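Local atomic coordinates of protein Tube (Drosophila melanogaster, PDB entry 1D2Z), a protein that recruits the kinase Pelle to the plasma membrane through paired death domains and so relays the Toll signal that sets embryonic dorsoventral polarity. Residues Thr9-Val14 with Glu103-Gly108; Arg21-Leu26 with Asp84-Gln89; Lys34-Ile39 with Phe64-Gln69; Val109-Leu114 with Phe125-Phe130; Glu118-Ala123 with Ser134-Pro139. All coordinates share one frame; numbering follows the deposited sequence.

Contact 1: residues Thr9-Val14 with Glu103-Gly108; sequences TELRRV and ERPTVG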
# COMPACT_ATOMS: atom_id res chain seq x y z
N THR B 9 2.33 21.64 -3.83
CA THR B 9 3.74 21.58 -3.45
C THR B 9 4.44 20.51 -4.29
O THR B 9 3.98 19.37 -4.35
CB THR B 9 3.89 21.21 -1.97
OG1 THR B 9 3.21 22.18 -1.18
CG2 THR B 9 5.37 21.14 -1.58
N GLU B 10 5.52 20.89 -4.96
CA GLU B 10 6.27 19.94 -5.78
C GLU B 10 7.01 18.96 -4.88
O GLU B 10 7.48 19.33 -3.80
CB GLU B 10 7.24 20.68 -6.69
CG GLU B 10 6.56 21.64 -7.65
CD GLU B 10 7.53 22.37 -8.56
OE1 GLU B 10 8.62 22.75 -8.09
OE2 GLU B 10 7.20 22.55 -9.75
N LEU B 11 7.10 17.71 -5.32
CA LEU B 11 7.77 16.67 -4.54
C LEU B 11 9.22 17.03 -4.19
O LEU B 11 9.69 16.70 -3.10
CB LEU B 11 7.72 15.32 -5.26
CG LEU B 11 6.31 14.75 -5.51
CD1 LEU B 11 6.42 13.37 -6.13
CD2 LEU B 11 5.53 14.70 -4.20
N ARG B 12 9.89 17.73 -5.09
CA ARG B 12 11.28 18.14 -4.85
C ARG B 12 11.38 19.18 -3.73
O ARG B 12 12.46 19.39 -3.17
CB ARG B 12 11.92 18.69 -6.13
CG ARG B 12 11.22 19.89 -6.72
CD ARG B 12 11.98 20.42 -7.93
NE ARG B 12 11.21 21.43 -8.65
CZ ARG B 12 11.73 22.47 -9.28
NH1 ARG B 12 13.05 22.66 -9.29
NH2 ARG B 12 10.94 23.32 -9.93
N ARG B 13 10.26 19.82 -3.40
CA ARG B 13 10.21 20.83 -2.35
C ARG B 13 9.90 20.20 -1.00
O ARG B 13 10.03 20.86 0.04
CB ARG B 13 9.16 21.90 -2.66
CG ARG B 13 9.38 22.66 -3.96
CD ARG B 13 10.69 23.43 -3.95
NE ARG B 13 10.69 24.48 -4.96
CZ ARG B 13 11.78 24.96 -5.55
NH1 ARG B 13 12.98 24.48 -5.24
NH2 ARG B 13 11.68 25.94 -6.44
N VAL B 14 9.45 18.95 -1.01
CA VAL B 14 9.14 18.25 0.23
C VAL B 14 10.45 17.90 0.92
O VAL B 14 11.44 17.58 0.27
CB VAL B 14 8.34 16.95 -0.05
CG1 VAL B 14 8.16 16.15 1.23
CG2 VAL B 14 6.98 17.29 -0.65
N GLU B 103 5.65 20.45 -15.23
CA GLU B 103 5.70 19.01 -15.39
C GLU B 103 6.23 18.33 -14.12
O GLU B 103 6.05 17.13 -13.94
CB GLU B 103 6.56 18.65 -16.60
CG GLU B 103 6.57 17.17 -16.98
CD GLU B 103 5.25 16.66 -17.54
OE1 GLU B 103 4.46 17.48 -18.06
OE2 GLU B 103 5.03 15.44 -17.48
N ARG B 104 6.85 19.12 -13.25
CA ARG B 104 7.39 18.61 -11.98
C ARG B 104 6.24 18.09 -11.12
O ARG B 104 5.35 18.85 -10.75
CB ARG B 104 8.10 19.73 -11.22
CG ARG B 104 9.28 20.35 -11.94
CD ARG B 104 10.51 19.48 -11.84
NE ARG B 104 11.72 20.21 -12.21
CZ ARG B 104 12.06 20.53 -13.46
NH1 ARG B 104 11.28 20.16 -14.47
NH2 ARG B 104 13.17 21.20 -13.70
N PRO B 105 6.27 16.80 -10.76
CA PRO B 105 5.22 16.20 -9.94
C PRO B 105 5.00 16.86 -8.58
O PRO B 105 5.95 17.34 -7.95
CB PRO B 105 5.68 14.75 -9.80
CG PRO B 105 7.18 14.86 -9.89
CD PRO B 105 7.34 15.82 -11.03
N THR B 106 3.75 16.86 -8.14
CA THR B 106 3.35 17.45 -6.87
C THR B 106 2.73 16.42 -5.93
O THR B 106 2.43 15.30 -6.34
CB THR B 106 2.31 18.56 -7.10
OG1 THR B 106 1.21 18.03 -7.85
CG2 THR B 106 2.93 19.74 -7.86
N VAL B 107 2.53 16.83 -4.68
CA VAL B 107 1.93 15.98 -3.65
C VAL B 107 0.51 15.55 -4.03
O VAL B 107 0.09 14.43 -3.73
CB VAL B 107 1.88 16.71 -2.28
CG1 VAL B 107 1.10 15.89 -1.26
CG2 VAL B 107 3.30 16.97 -1.77
N GLY B 108 -0.23 16.45 -4.68
CA GLY B 108 -1.60 16.17 -5.09
C GLY B 108 -1.65 15.14 -6.20
O GLY B 108 -2.52 14.27 -6.21
O HOH W 1 4.35 21.47 -10.70
O HOH W 2 8.83 17.75 -8.00
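Glu10 and Thr106 sit side by side in a single beta bridge, their CA atoms 4.0 Å apart, where a loop leading into helix 16-27 meets the loop that opens helix 107-116. Two backbone bonds flank the pair: Val107 N donates to Thr9 O at 2.9 Å, and Leu11 N reaches Pro105 O, also at 2.9 Å and nearly straight at 170°. A water that accepts from Arg12 N donates to Pro105 O, which thus accepts two hydrogen bonds. Leu11 lays CD1 against CB of Pro105 and brings CD2 within 4.0 Å of Val107 CG2; the latter methyl also meets Val14 CG2. On the outer side, Glu10 extends its carboxylate over the aliphatic start of Arg104, OE2 lying 3.3 Å from Arg104 CB, while a second water links OE2 to Arg104 O. Glu10 OE1 takes NE of Arg12 from above the carboxylate plane in a salt bridge that probably eases the closeness of two like charges, since Arg104 NE stands 3.7 Å from Arg12 CZ over the guanidinium face. Thr106 is the N-cap of helix 107-116, and its OG1 is also hydrogen-bonded to Ser49. The joint ties the N-terminal loop to the start of helix 107-116: Leu11 and Pro105 rest on Trp95 of helix 87-96, Val14 on Phe130 and Val107 on Val126 of helix 120-130.

Contact 2: residues Arg21-Leu26 with Asp84-Gln89; sequences RLAKIL and DQSKSQ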
# COMPACT_ATOMS: atom_id res chain seq x y z
N ARG B 21 10.38 8.71 4.43
CA ARG B 21 9.40 7.92 5.16
C ARG B 21 8.41 7.31 4.17
O ARG B 21 8.04 6.15 4.28
CB ARG B 21 8.69 8.76 6.22
CG ARG B 21 9.63 9.18 7.36
CD ARG B 21 8.88 9.73 8.55
NE ARG B 21 8.24 11.01 8.25
CZ ARG B 21 7.21 11.51 8.92
NH1 ARG B 21 6.67 10.83 9.94
NH2 ARG B 21 6.71 12.69 8.58
N LEU B 22 8.04 8.10 3.16
CA LEU B 22 7.14 7.64 2.10
C LEU B 22 7.82 6.51 1.32
O LEU B 22 7.20 5.49 1.00
CB LEU B 22 6.80 8.79 1.14
CG LEU B 22 6.08 8.42 -0.16
CD1 LEU B 22 4.70 7.84 0.12
CD2 LEU B 22 5.97 9.64 -1.03
N ALA B 23 9.11 6.70 1.02
CA ALA B 23 9.89 5.72 0.27
C ALA B 23 9.90 4.34 0.92
O ALA B 23 9.69 3.33 0.25
CB ALA B 23 11.33 6.22 0.07
N LYS B 24 10.13 4.30 2.23
CA LYS B 24 10.15 3.02 2.95
C LYS B 24 8.82 2.28 2.85
O LYS B 24 8.78 1.05 2.81
CB LYS B 24 10.55 3.22 4.42
CG LYS B 24 12.00 3.69 4.59
CD LYS B 24 12.97 2.91 3.69
CE LYS B 24 13.04 1.43 4.05
NZ LYS B 24 13.72 0.65 2.96
N ILE B 25 7.74 3.04 2.78
CA ILE B 25 6.41 2.46 2.64
C ILE B 25 6.30 1.84 1.25
O ILE B 25 5.89 0.68 1.11
CB ILE B 25 5.33 3.54 2.85
CG1 ILE B 25 5.42 4.10 4.27
CG2 ILE B 25 3.93 2.96 2.58
CD1 ILE B 25 4.44 5.19 4.58
N LEU B 26 6.72 2.58 0.23
CA LEU B 26 6.68 2.11 -1.15
C LEU B 26 7.67 0.99 -1.44
O LEU B 26 7.51 0.27 -2.42
CB LEU B 26 6.90 3.27 -2.12
CG LEU B 26 5.76 4.29 -2.24
CD1 LEU B 26 6.22 5.51 -3.03
CD2 LEU B 26 4.54 3.64 -2.89
N ASP B 84 19.92 -2.93 1.87
CA ASP B 84 19.03 -1.98 2.53
C ASP B 84 18.83 -0.68 1.75
O ASP B 84 18.26 0.28 2.27
CB ASP B 84 19.54 -1.68 3.95
CG ASP B 84 20.89 -0.99 3.96
OD1 ASP B 84 21.92 -1.65 3.66
OD2 ASP B 84 20.93 0.22 4.27
N GLN B 85 19.30 -0.65 0.50
CA GLN B 85 19.16 0.54 -0.34
C GLN B 85 17.72 0.70 -0.84
O GLN B 85 17.17 -0.21 -1.46
CB GLN B 85 20.11 0.47 -1.54
CG GLN B 85 20.31 1.81 -2.26
CD GLN B 85 21.13 2.80 -1.44
OE1 GLN B 85 20.88 4.01 -1.47
NE2 GLN B 85 22.14 2.30 -0.73
N SER B 86 17.13 1.86 -0.57
CA SER B 86 15.75 2.15 -0.97
C SER B 86 15.56 2.44 -2.46
O SER B 86 15.97 3.49 -2.95
CB SER B 86 15.20 3.31 -0.14
OG SER B 86 13.93 3.73 -0.64
N LYS B 87 14.91 1.52 -3.16
CA LYS B 87 14.64 1.70 -4.59
C LYS B 87 13.59 2.79 -4.83
O LYS B 87 13.63 3.49 -5.85
CB LYS B 87 14.22 0.38 -5.23
CG LYS B 87 15.32 -0.68 -5.22
CD LYS B 87 14.87 -1.99 -5.87
CE LYS B 87 16.03 -2.98 -5.97
NZ LYS B 87 15.64 -4.26 -6.62
N SER B 88 12.65 2.94 -3.89
CA SER B 88 11.59 3.95 -3.98
C SER B 88 12.22 5.34 -3.91
O SER B 88 11.77 6.26 -4.59
CB SER B 88 10.58 3.80 -2.84
OG SER B 88 9.86 2.58 -2.92
N GLN B 89 13.23 5.48 -3.06
CA GLN B 89 13.93 6.75 -2.90
C GLN B 89 14.57 7.15 -4.23
O GLN B 89 14.44 8.29 -4.68
CB GLN B 89 15.01 6.61 -1.82
CG GLN B 89 15.80 7.87 -1.52
CD GLN B 89 16.65 7.72 -0.27
OE1 GLN B 89 16.48 8.45 0.70
NE2 GLN B 89 17.57 6.75 -0.30
O HOH W 3 16.29 2.26 2.96
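Ser88, in the first turn of helix 87-96, pushes its short side chain against helix 16-27 where that helix carries Ala23 and Leu26. Its CB lies 3.2 Å from Ala23 O and 3.9 Å from Ala23 CB, a close approach matched by the backbones, whose CA atoms at Ala23 and Ser88 are only 4.9 Å apart. One bond further, OG is turned anti to the carbonyl carbon (chi1 -65°) and reaches 3.1 Å from Leu26 CB. Leu26 O is near this hydroxyl too, but at a poor angle for bonding; the polar partner of OG is Asp27 OD1, one residue further along the helix. Beside it, the Ala23 methyl fits against Ser86 OG and Gln89 N, each 3.7 Å away. Ser86 is the N-cap of helix 87-96: its OG accepts from Gln89 N at 3.1 Å and is also hydrogen-bonded to Asp27 OD2. Within helix 16-27, Asp27 OD2 also pairs with the ammonium of Lys24, and a water bound to Lys24 NZ donates to Asp84 O. Small residues therefore let the two helices come close, while Asp27 collects two serine hydroxyls and an ammonium group. Its negative charge near the N-terminus of helix 87-96 is likely to be favourable to the helix dipole, so a largely buried joint between bundle helices holds polar groups with their partners supplied.

Contact 3: residues Lys34-Ile39 with Phe64-Gln69; sequences KLMSII and FKYTAQ
The end of helix 31-38 in this six-helix death-domain bundle is met by the chain leading into helix 68-80, with Tyr66 packed across Met36 and Ile39. Met36 runs fully extended, CG anti to the backbone N (chi1 -172°), which carries its CE methyl over one face of the tyrosine ring. CE lies 3.8 Å from the ring centroid in a CH-pi contact, and SD stands above the same face at a longer 5.0 Å, completing a Met-aromatic pair. At the ring edge, in its plane, Ile39 CD1 touches Tyr66 CE2 at 3.9 Å, while the opposite face is covered by CG of Lys65. A leucine in place of Tyr66 would probably leave the Met36 methyl without its aromatic face and open a gap beside Ile39. The backbones are joined by Lys65 N donating to Ile39 O at 2.9 Å, almost straight at 169°. Water extends this joint: one molecule accepts from Tyr66 N and lies near the carbonyls of Met36 and Ile39, and another donates to both Ser37 O and Tyr66 O. Thr67 then caps helix 68-80, its OG1 accepting from Gln69 N. On the outer side the Phe64 ring presents its edge to Ile38 O, which lies in the ring plane 3.7 Å from CD1.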
# COMPACT_ATOMS: atom_id res chain seq x y z
N LYS B 34 4.78 -0.28 -9.12
CA LYS B 34 3.39 -0.08 -9.50
C LYS B 34 3.09 1.40 -9.73
O LYS B 34 2.40 1.76 -10.69
CB LYS B 34 2.46 -0.64 -8.43
CG LYS B 34 2.68 -2.12 -8.15
CD LYS B 34 1.72 -2.62 -7.09
CE LYS B 34 2.01 -4.06 -6.72
NZ LYS B 34 0.97 -4.62 -5.82
N LEU B 35 3.60 2.26 -8.85
CA LEU B 35 3.39 3.70 -8.99
C LEU B 35 4.11 4.22 -10.24
O LEU B 35 3.51 4.90 -11.07
CB LEU B 35 3.90 4.44 -7.75
CG LEU B 35 4.02 5.98 -7.83
CD1 LEU B 35 2.67 6.63 -8.07
CD2 LEU B 35 4.65 6.50 -6.54
N MET B 36 5.39 3.87 -10.37
CA MET B 36 6.20 4.33 -11.49
C MET B 36 5.63 3.97 -12.84
O MET B 36 5.66 4.78 -13.77
CB MET B 36 7.63 3.79 -11.37
CG MET B 36 8.60 4.38 -12.39
SD MET B 36 10.31 3.95 -12.03
CE MET B 36 11.15 4.80 -13.38
N SER B 37 5.05 2.78 -12.93
CA SER B 37 4.47 2.27 -14.16
C SER B 37 3.21 2.98 -14.64
O SER B 37 2.91 2.96 -15.83
CB SER B 37 4.17 0.77 -14.02
OG SER B 37 5.37 0.03 -13.89
N ILE B 38 2.47 3.59 -13.72
CA ILE B 38 1.24 4.28 -14.10
C ILE B 38 1.30 5.80 -14.19
O ILE B 38 0.29 6.44 -14.47
CB ILE B 38 0.05 3.86 -13.20
CG1 ILE B 38 0.23 4.40 -11.78
CG2 ILE B 38 -0.09 2.34 -13.20
CD1 ILE B 38 -1.08 4.50 -11.00
N ILE B 39 2.49 6.38 -13.97
CA ILE B 39 2.64 7.83 -14.05
C ILE B 39 2.35 8.27 -15.49
O ILE B 39 3.08 7.93 -16.41
CB ILE B 39 4.07 8.26 -13.66
CG1 ILE B 39 4.29 8.03 -12.16
CG2 ILE B 39 4.30 9.73 -14.02
CD1 ILE B 39 5.74 8.11 -11.74
N PHE B 64 2.24 6.66 -21.06
CA PHE B 64 2.91 6.65 -19.76
C PHE B 64 4.30 7.26 -19.85
O PHE B 64 5.00 7.09 -20.85
CB PHE B 64 2.97 5.23 -19.21
CG PHE B 64 1.62 4.64 -18.92
CD1 PHE B 64 0.95 4.98 -17.75
CD2 PHE B 64 1.00 3.79 -19.82
CE1 PHE B 64 -0.32 4.48 -17.49
CE2 PHE B 64 -0.27 3.29 -19.57
CZ PHE B 64 -0.94 3.64 -18.40
N LYS B 65 4.70 7.96 -18.79
CA LYS B 65 6.01 8.59 -18.74
C LYS B 65 7.18 7.61 -18.80
O LYS B 65 8.11 7.78 -19.59
CB LYS B 65 6.14 9.46 -17.48
CG LYS B 65 7.52 10.08 -17.31
CD LYS B 65 7.44 11.51 -16.81
CE LYS B 65 8.78 12.21 -17.01
NZ LYS B 65 8.71 13.68 -16.79
N TYR B 66 7.12 6.59 -17.95
CA TYR B 66 8.17 5.59 -17.88
C TYR B 66 7.73 4.24 -18.45
O TYR B 66 6.53 3.97 -18.56
CB TYR B 66 8.62 5.40 -16.43
CG TYR B 66 9.11 6.67 -15.76
CD1 TYR B 66 10.33 7.24 -16.11
CD2 TYR B 66 8.35 7.28 -14.75
CE1 TYR B 66 10.79 8.39 -15.47
CE2 TYR B 66 8.81 8.43 -14.11
CZ TYR B 66 10.03 8.97 -14.47
OH TYR B 66 10.49 10.11 -13.84
N THR B 67 8.70 3.42 -18.83
CA THR B 67 8.42 2.09 -19.37
C THR B 67 9.02 1.06 -18.41
O THR B 67 9.68 1.42 -17.44
CB THR B 67 9.08 1.88 -20.74
OG1 THR B 67 10.50 2.00 -20.62
CG2 THR B 67 8.56 2.89 -21.75
N ALA B 68 8.81 -0.22 -18.71
CA ALA B 68 9.35 -1.29 -17.88
C ALA B 68 10.87 -1.23 -17.86
O ALA B 68 11.52 -1.78 -16.96
CB ALA B 68 8.87 -2.64 -18.39
N GLN B 69 11.44 -0.53 -18.84
CA GLN B 69 12.88 -0.38 -18.97
C GLN B 69 13.43 0.68 -18.03
O GLN B 69 14.53 0.52 -17.48
CB GLN B 69 13.25 -0.04 -20.42
CG GLN B 69 12.69 -1.02 -21.45
CD GLN B 69 13.32 -0.86 -22.83
OE1 GLN B 69 13.62 0.25 -23.27
NE2 GLN B 69 13.53 -1.98 -23.51
O HOH W 4 4.87 5.85 -16.29
O HOH W 5 4.73 2.22 -17.84

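Contact 4: residues Val109-Leu114 with Phe125-Phe130; sequences VLLQLL and FVALDF
Val126 has CG1 anti to its own N (chi1 169°), a setting that directs both methyls at helix 107-116, while Leu110 and Leu111 each carry CG anti to N and Leu114 instead turns CG beside N (chi1 -69°). These branches form the apolar seam between two successive helices of the death-domain bundle, 107-116 and 120-130. The axes of the two segments run roughly antiparallel, 147° between their N-to-C directions, and approach to 10.1 Å. Val126 is the centre of the seam: CG1 packs against Leu111 CB, and CG2 rests against the ends of both Leu110 and Leu114. Leu111 CD1 reaches on to the neighbouring Ala127, at 4.5 Å from its CB. All five touching residues are buried. Leu22 and Leu35 close over Leu110, tying this seam to helices 16-27 and 31-38. The tightest of the contacts is at Val126 CG2, which lies 3.8 Å from Leu114 CD1 and 3.9 Å from Leu110 CD2.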
# COMPACT_ATOMS: atom_id res chain seq x y z
N VAL B 109 -0.72 15.24 -7.15
CA VAL B 109 -0.63 14.29 -8.25
C VAL B 109 -0.19 12.94 -7.70
O VAL B 109 -0.71 11.90 -8.10
CB VAL B 109 0.34 14.78 -9.35
CG1 VAL B 109 0.75 13.64 -10.26
CG2 VAL B 109 -0.32 15.88 -10.17
N LEU B 110 0.76 12.95 -6.76
CA LEU B 110 1.24 11.72 -6.15
C LEU B 110 0.10 10.99 -5.43
O LEU B 110 -0.11 9.80 -5.64
CB LEU B 110 2.37 12.00 -5.16
CG LEU B 110 2.74 10.87 -4.19
CD1 LEU B 110 3.41 9.73 -4.94
CD2 LEU B 110 3.65 11.40 -3.09
N LEU B 111 -0.64 11.73 -4.60
CA LEU B 111 -1.75 11.16 -3.85
C LEU B 111 -2.76 10.46 -4.74
O LEU B 111 -3.13 9.32 -4.49
CB LEU B 111 -2.45 12.23 -3.00
CG LEU B 111 -3.72 11.76 -2.27
CD1 LEU B 111 -3.36 10.64 -1.31
CD2 LEU B 111 -4.38 12.92 -1.51
N GLN B 112 -3.20 11.14 -5.80
CA GLN B 112 -4.17 10.57 -6.72
C GLN B 112 -3.64 9.35 -7.47
O GLN B 112 -4.38 8.40 -7.72
CB GLN B 112 -4.70 11.64 -7.67
CG GLN B 112 -5.59 12.64 -6.96
CD GLN B 112 -5.98 13.81 -7.83
OE1 GLN B 112 -7.04 13.81 -8.46
NE2 GLN B 112 -5.12 14.83 -7.86
N LEU B 113 -2.35 9.37 -7.83
CA LEU B 113 -1.75 8.22 -8.51
C LEU B 113 -1.63 7.04 -7.53
O LEU B 113 -1.84 5.90 -7.91
CB LEU B 113 -0.39 8.57 -9.12
CG LEU B 113 -0.43 9.51 -10.34
CD1 LEU B 113 0.98 9.77 -10.84
CD2 LEU B 113 -1.28 8.91 -11.46
N LEU B 114 -1.33 7.34 -6.26
CA LEU B 114 -1.22 6.29 -5.25
C LEU B 114 -2.57 5.58 -5.09
O LEU B 114 -2.63 4.35 -5.00
CB LEU B 114 -0.77 6.87 -3.90
CG LEU B 114 0.66 7.41 -3.81
CD1 LEU B 114 0.86 8.11 -2.47
CD2 LEU B 114 1.65 6.27 -3.98
N PHE B 125 -0.68 7.80 4.26
CA PHE B 125 0.45 8.53 4.83
C PHE B 125 0.54 9.93 4.22
O PHE B 125 0.71 10.91 4.93
CB PHE B 125 1.75 7.77 4.57
CG PHE B 125 2.99 8.53 5.00
CD1 PHE B 125 3.32 8.65 6.35
CD2 PHE B 125 3.80 9.14 4.05
CE1 PHE B 125 4.44 9.37 6.75
CE2 PHE B 125 4.93 9.87 4.44
CZ PHE B 125 5.25 9.98 5.79
N VAL B 126 0.42 10.01 2.90
CA VAL B 126 0.49 11.30 2.22
C VAL B 126 -0.69 12.19 2.61
O VAL B 126 -0.52 13.40 2.81
CB VAL B 126 0.54 11.12 0.67
CG1 VAL B 126 0.33 12.46 -0.03
CG2 VAL B 126 1.90 10.52 0.26
N ALA B 127 -1.88 11.60 2.73
CA ALA B 127 -3.07 12.37 3.10
C ALA B 127 -2.97 12.94 4.51
O ALA B 127 -3.17 14.14 4.72
CB ALA B 127 -4.32 11.50 2.97
N LEU B 128 -2.64 12.08 5.47
CA LEU B 128 -2.54 12.49 6.86
C LEU B 128 -1.31 13.35 7.17
O LEU B 128 -1.43 14.53 7.50
CB LEU B 128 -2.56 11.26 7.77
CG LEU B 128 -3.85 10.45 7.78
CD1 LEU B 128 -3.65 9.13 8.50
CD2 LEU B 128 -4.95 11.27 8.45
N ASP B 129 -0.13 12.75 7.03
CA ASP B 129 1.13 13.42 7.33
C ASP B 129 1.47 14.65 6.48
O ASP B 129 1.90 15.66 7.02
CB ASP B 129 2.27 12.40 7.28
CG ASP B 129 3.54 12.91 7.94
OD1 ASP B 129 4.35 13.58 7.26
OD2 ASP B 129 3.73 12.63 9.15
N PHE B 130 1.30 14.56 5.17
CA PHE B 130 1.63 15.67 4.28
C PHE B 130 0.55 16.75 4.14
O PHE B 130 0.84 17.94 4.18
CB PHE B 130 1.96 15.17 2.87
CG PHE B 130 3.27 14.43 2.75
CD1 PHE B 130 3.93 13.95 3.87
CD2 PHE B 130 3.82 14.20 1.49
CE1 PHE B 130 5.12 13.24 3.74
CE2 PHE B 130 5.01 13.49 1.35
CZ PHE B 130 5.66 13.00 2.48

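Contact 5: residues Glu118-Ala123 with Ser134-Pro139; sequences ELFSAA and STPARP
Stacking dominates: the guanidinium of Arg138 lies flat on the Phe120 ring, planes 9° apart and centres 4.3 Å from each other, in an offset stack. The two side chains slide past one another in opposite directions, putting Arg138 CD above the middle of the ring, 3.6 Å from its centroid in a CH-pi contact, while CZ comes over Phe120 CB. A bend in the arginine at chi2 (-58°) folds its chain across the ring. Apolar contacts come from two prolines. Pro136 CG meets the ring edge at Phe120 CD1, near the ring plane, and also touches Ala123 CB at 4.1 Å; Pro139 CD approaches Phe120 CZ to 3.8 Å. Further out, Pro139 CG lies 3.6 Å from OE2 of Glu118, the C-prime residue of the Schellman motif that ends helix 107-116. Polar ties hold the arginine from beyond the ring: NH2 makes a salt bridge to Asp124, and NH1 is hydrogen-bonded to Gly144 O and to Tyr73 O of the Pelle death domain. With an alanine in place of Phe120 the guanidinium would probably lose its flat support, and Pro136 and Pro139 the ring they both touch. Aromatic support and charge pairing together thus position a cationic group that links the tail after helix 120-130 both to that helix and to the Pelle subunit.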
# COMPACT_ATOMS: atom_id res chain seq x y z
N GLU B 118 -3.97 1.67 -5.89
CA GLU B 118 -4.39 1.05 -4.63
C GLU B 118 -3.28 0.90 -3.59
O GLU B 118 -3.28 -0.03 -2.78
CB GLU B 118 -5.07 -0.30 -4.87
CG GLU B 118 -6.31 -0.20 -5.77
CD GLU B 118 -7.20 -1.43 -5.74
OE1 GLU B 118 -6.69 -2.57 -5.62
OE2 GLU B 118 -8.43 -1.26 -5.84
N LEU B 119 -2.33 1.84 -3.62
CA LEU B 119 -1.21 1.87 -2.67
C LEU B 119 -1.72 2.70 -1.49
O LEU B 119 -1.26 3.82 -1.24
CB LEU B 119 0.01 2.52 -3.34
CG LEU B 119 0.42 1.88 -4.68
CD1 LEU B 119 1.63 2.60 -5.28
CD2 LEU B 119 0.73 0.39 -4.50
N PHE B 120 -2.68 2.13 -0.77
CA PHE B 120 -3.32 2.81 0.35
C PHE B 120 -2.47 3.14 1.56
O PHE B 120 -2.73 4.14 2.22
CB PHE B 120 -4.62 2.10 0.74
CG PHE B 120 -5.71 2.27 -0.29
CD1 PHE B 120 -6.31 3.51 -0.47
CD2 PHE B 120 -6.10 1.22 -1.10
CE1 PHE B 120 -7.28 3.71 -1.46
CE2 PHE B 120 -7.06 1.39 -2.10
CZ PHE B 120 -7.65 2.64 -2.28
N SER B 121 -1.45 2.34 1.84
CA SER B 121 -0.57 2.63 2.97
C SER B 121 0.18 3.93 2.69
O SER B 121 0.31 4.79 3.56
CB SER B 121 0.43 1.50 3.18
OG SER B 121 0.11 0.76 4.33
N ALA B 122 0.64 4.07 1.45
CA ALA B 122 1.36 5.26 1.03
C ALA B 122 0.39 6.43 0.91
O ALA B 122 0.69 7.54 1.36
CB ALA B 122 2.07 5.02 -0.31
N ALA B 123 -0.77 6.17 0.31
CA ALA B 123 -1.79 7.20 0.13
C ALA B 123 -2.28 7.77 1.46
O ALA B 123 -2.44 8.98 1.59
CB ALA B 123 -2.97 6.65 -0.68
N SER B 134 -8.09 13.74 5.59
CA SER B 134 -8.52 12.41 5.99
C SER B 134 -8.14 11.41 4.90
O SER B 134 -8.02 11.76 3.73
CB SER B 134 -10.04 12.38 6.24
OG SER B 134 -10.75 12.91 5.14
N THR B 135 -7.93 10.16 5.31
CA THR B 135 -7.54 9.10 4.39
C THR B 135 -8.54 8.92 3.25
O THR B 135 -9.75 9.03 3.45
CB THR B 135 -7.33 7.77 5.14
OG1 THR B 135 -8.53 7.41 5.82
CG2 THR B 135 -6.20 7.92 6.15
N PRO B 136 -8.05 8.69 2.02
CA PRO B 136 -8.93 8.50 0.86
C PRO B 136 -9.88 7.32 1.01
O PRO B 136 -9.61 6.38 1.76
CB PRO B 136 -7.93 8.27 -0.29
CG PRO B 136 -6.75 7.65 0.40
CD PRO B 136 -6.64 8.50 1.64
N ALA B 137 -11.01 7.40 0.31
CA ALA B 137 -12.03 6.35 0.35
C ALA B 137 -11.53 5.06 -0.32
O ALA B 137 -10.71 5.10 -1.24
CB ALA B 137 -13.31 6.83 -0.34
N ARG B 138 -12.02 3.93 0.17
CA ARG B 138 -11.65 2.62 -0.36
C ARG B 138 -12.69 2.12 -1.35
O ARG B 138 -13.85 2.54 -1.32
CB ARG B 138 -11.54 1.61 0.78
CG ARG B 138 -10.55 1.98 1.87
CD ARG B 138 -9.17 2.16 1.28
NE ARG B 138 -8.16 2.40 2.30
CZ ARG B 138 -7.44 1.44 2.88
NH1 ARG B 138 -7.61 0.17 2.53
NH2 ARG B 138 -6.54 1.77 3.80
N PRO B 139 -12.28 1.23 -2.27
CA PRO B 139 -13.22 0.68 -3.26
C PRO B 139 -14.16 -0.28 -2.50
O PRO B 139 -13.89 -0.62 -1.35
CB PRO B 139 -12.31 -0.11 -4.21
CG PRO B 139 -10.98 0.56 -4.05
CD PRO B 139 -10.91 0.81 -2.58

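All five contacts lie within one death domain. Contacts 4 and 5, with centres 8 Å apart, share helix 120-130, and Leu114 O probably accepts a hydrogen bond from Leu119 N between them. The centres of contacts 1 and 4 are 11 Å apart, and the two touch where Val107 CG1 lies 3.7 Å from Val126 CG1. Contact 2 joins contact 4 through the salt bridge from Arg21 NH2 to Asp129 OD1, 2.8 Å long. Along the chain, contact 3 is nested within the loop closed by contact 2, and that within contact 1. Leu35 connects contacts 2, 3, 4 and 5 by packing. Pelle's death domain touches contact 5 extensively and contact 3 through Lys34; their centres are 20 Å apart.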